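Long-range contact in UPF0255 protein frsA (Vibrio vulnificus, PDB 3MVE), which probably hydrolyses carboxylic esters to an alcohol and a carboxylate, as a member of the FrsA family of alpha/beta-hydrolase-like serine esterases: residues 195-200 / 225-230. Sequence-based numbering, arbitrary orientation.
Sequences VVIVSA and LTVDMP
Between I197 and L225, and again between V198 and T226, the backbones pair as neighbouring parallel strands, their directions 21° apart and their axes 4.7 Å apart at the closest point. L225 is held through both of its backbone polar atoms: its N donates to V196 O at 2.8 Å and an N-H...O angle of 167°, and its O accepts from V198 N at 2.9 Å. I197 CA also points a C-H at L225 O. Two residues on, V227 N reaches V198 O over 3.3 Å in a more bent bond (137°), and beyond it the strands part. There a water takes over, accepting from A200 N and donating to V227 O, which has H248 as a weak second partner.

I197 and L225 share one face of the sheet, V198 and T226 the other. On the first face, V195 turns its CG2 branch, anti to the backbone N, against L225 CB at 4.0 Å, the two side chains crossing at a slant. Further along, the CG2 methyls of I197 and V227 meet loosely at 4.4 Å. Near the C-terminal ends, S199 OG, anti to its own N, makes a close van der Waals contact with M229 CG at 3.2 Å, M229 SD lying farther off at 3.7 Å, while the same hydroxyl donates in plane to a lone pair of A200 O. On the V198 face, T226 OG1 is hydrogen-bonded to Q206 NE2. Helix 246-254 covers L225 through V251.

This pairing closes the beta-alpha-beta crossover formed by strand 193-199, helix 210-217 and strand 223-227, in the central sheet of an alpha/beta-hydrolase fold. Backbone hydrogen bonds and buried aliphatic contacts join the strands; where they diverge, water bridges them, while the serine bond stays within 195-200.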
ATOM      1  N   VAL A 195      -6.401 -29.700   6.902  1.00 22.99           N
ATOM      2  CA  VAL A 195      -6.424 -28.342   6.388  1.00 21.23           C
ATOM      3  C   VAL A 195      -7.505 -28.129   5.334  1.00 22.42           C
ATOM      4  O   VAL A 195      -7.857 -29.042   4.579  1.00 20.43           O
ATOM      5  CB  VAL A 195      -5.055 -27.984   5.772  1.00 21.31           C
ATOM      6  CG1 VAL A 195      -4.718 -28.987   4.671  1.00 16.98           C
ATOM      7  CG2 VAL A 195      -5.074 -26.556   5.215  1.00 18.98           C
ATOM      8  N   VAL A 196      -8.019 -26.905   5.289  1.00 23.24           N
ATOM      9  CA  VAL A 196      -9.048 -26.534   4.335  1.00 22.80           C
ATOM     10  C   VAL A 196      -8.511 -25.437   3.424  1.00 22.09           C
ATOM     11  O   VAL A 196      -7.992 -24.428   3.892  1.00 23.24           O
ATOM     12  CB  VAL A 196     -10.321 -26.042   5.071  1.00 23.14           C
ATOM     13  CG1 VAL A 196     -11.283 -25.416   4.093  1.00 23.24           C
ATOM     14  CG2 VAL A 196     -11.002 -27.223   5.767  1.00 25.67           C
ATOM     15  N   ILE A 197      -8.604 -25.648   2.118  1.00 22.08           N
ATOM     16  CA  ILE A 197      -8.144 -24.640   1.180  1.00 20.52           C
ATOM     17  C   ILE A 197      -9.370 -23.788   0.893  1.00 21.58           C
ATOM     18  O   ILE A 197     -10.447 -24.311   0.626  1.00 19.95           O
ATOM     19  CB  ILE A 197      -7.605 -25.267  -0.114  1.00 18.97           C
ATOM     20  CG1 ILE A 197      -6.501 -26.269   0.235  1.00 18.94           C
ATOM     21  CG2 ILE A 197      -7.063 -24.179  -1.030  1.00 14.52           C
ATOM     22  CD1 ILE A 197      -5.749 -26.779  -0.968  1.00 21.58           C
ATOM     23  N   VAL A 198      -9.205 -22.474   0.962  1.00 23.27           N
ATOM     24  CA  VAL A 198     -10.331 -21.579   0.754  1.00 23.52           C
ATOM     25  C   VAL A 198     -10.146 -20.599  -0.382  1.00 24.30           C
ATOM     26  O   VAL A 198      -9.033 -20.163  -0.683  1.00 24.24           O
ATOM     27  CB  VAL A 198     -10.623 -20.778   2.033  1.00 24.59           C
ATOM     28  CG1 VAL A 198     -11.915 -19.976   1.866  1.00 24.41           C
ATOM     29  CG2 VAL A 198     -10.707 -21.721   3.223  1.00 22.83           C
ATOM     30  N   SER A 199     -11.262 -20.268  -1.016  1.00 25.10           N
ATOM     31  CA  SER A 199     -11.294 -19.321  -2.106  1.00 24.86           C
ATOM     32  C   SER A 199     -12.561 -18.493  -1.945  1.00 26.75           C
ATOM     33  O   SER A 199     -13.673 -19.032  -1.968  1.00 27.11           O
ATOM     34  CB  SER A 199     -11.322 -20.050  -3.447  1.00 27.29           C
ATOM     35  OG  SER A 199     -11.550 -19.139  -4.511  1.00 29.60           O
ATOM     36  N   ALA A 200     -12.395 -17.191  -1.746  1.00 26.52           N
ATOM     37  CA  ALA A 200     -13.539 -16.301  -1.624  1.00 25.89           C
ATOM     38  C   ALA A 200     -13.923 -15.968  -3.070  1.00 25.55           C
ATOM     39  O   ALA A 200     -13.356 -16.528  -4.012  1.00 24.24           O
ATOM     40  CB  ALA A 200     -13.156 -15.042  -0.856  1.00 25.35           C
ATOM     41  N   LEU A 225      -6.139 -22.512   4.756  1.00 14.86           N
ATOM     42  CA  LEU A 225      -5.153 -22.018   3.813  1.00 17.08           C
ATOM     43  C   LEU A 225      -5.881 -21.212   2.748  1.00 17.71           C
ATOM     44  O   LEU A 225      -6.539 -21.776   1.874  1.00 17.50           O
ATOM     45  CB  LEU A 225      -4.410 -23.192   3.171  1.00 16.80           C
ATOM     46  CG  LEU A 225      -3.287 -22.900   2.169  1.00 18.03           C
ATOM     47  CD1 LEU A 225      -2.304 -21.889   2.746  1.00 18.11           C
ATOM     48  CD2 LEU A 225      -2.564 -24.211   1.868  1.00 16.05           C
ATOM     49  N   THR A 226      -5.763 -19.888   2.837  1.00 16.51           N
ATOM     50  CA  THR A 226      -6.415 -19.001   1.885  1.00 16.16           C
ATOM     51  C   THR A 226      -5.549 -18.755   0.651  1.00 14.90           C
ATOM     52  O   THR A 226      -4.330 -18.783   0.724  1.00 15.28           O
ATOM     53  CB  THR A 226      -6.765 -17.636   2.550  1.00 15.30           C
ATOM     54  OG1 THR A 226      -5.569 -17.024   3.052  1.00 13.41           O
ATOM     55  CG2 THR A 226      -7.758 -17.840   3.692  1.00 15.24           C
ATOM     56  N   VAL A 227      -6.198 -18.523  -0.480  1.00 16.02           N
ATOM     57  CA  VAL A 227      -5.519 -18.276  -1.746  1.00 18.24           C
ATOM     58  C   VAL A 227      -6.424 -17.428  -2.636  1.00 16.74           C
ATOM     59  O   VAL A 227      -7.614 -17.690  -2.734  1.00 16.70           O
ATOM     60  CB  VAL A 227      -5.247 -19.594  -2.513  1.00 20.73           C
ATOM     61  CG1 VAL A 227      -4.421 -19.300  -3.748  1.00 21.82           C
ATOM     62  CG2 VAL A 227      -4.546 -20.621  -1.603  1.00 22.04           C
ATOM     63  N   ASP A 228      -5.872 -16.401  -3.267  1.00 16.33           N
ATOM     64  CA  ASP A 228      -6.673 -15.580  -4.163  1.00 17.45           C
ATOM     65  C   ASP A 228      -6.762 -16.281  -5.514  1.00 19.32           C
ATOM     66  O   ASP A 228      -5.795 -16.905  -5.961  1.00 20.16           O
ATOM     67  CB  ASP A 228      -6.033 -14.204  -4.379  1.00 16.02           C
ATOM     68  CG  ASP A 228      -6.092 -13.337  -3.147  1.00 16.96           C
ATOM     69  OD1 ASP A 228      -7.202 -13.195  -2.595  1.00 14.87           O
ATOM     70  OD2 ASP A 228      -5.032 -12.805  -2.733  1.00 16.15           O
ATOM     71  N   MET A 229      -7.915 -16.184  -6.161  1.00 21.16           N
ATOM     72  CA  MET A 229      -8.082 -16.775  -7.481  1.00 24.54           C
ATOM     73  C   MET A 229      -7.342 -15.873  -8.459  1.00 23.68           C
ATOM     74  O   MET A 229      -7.064 -14.718  -8.154  1.00 21.15           O
ATOM     75  CB  MET A 229      -9.557 -16.833  -7.881  1.00 26.46           C
ATOM     76  CG  MET A 229     -10.348 -17.919  -7.198  1.00 32.51           C
ATOM     77  SD  MET A 229     -11.888 -18.198  -8.065  1.00 37.54           S
ATOM     78  CE  MET A 229     -11.257 -18.973  -9.546  1.00 35.99           C
ATOM     79  N   PRO A 230      -7.024 -16.387  -9.658  1.00 25.07           N
ATOM     80  CA  PRO A 230      -6.313 -15.570 -10.648  1.00 23.53           C
ATOM     81  C   PRO A 230      -7.065 -14.267 -10.904  1.00 23.01           C
ATOM     82  O   PRO A 230      -8.299 -14.264 -10.975  1.00 24.18           O
ATOM     83  CB  PRO A 230      -6.284 -16.471 -11.886  1.00 23.27           C
ATOM     84  CG  PRO A 230      -6.352 -17.850 -11.303  1.00 23.41           C
ATOM     85  CD  PRO A 230      -7.363 -17.708 -10.213  1.00 22.02           C
TER
HETATM   86  O   HOH W   1      -9.892 -16.297  -1.191  1.00 22.83           O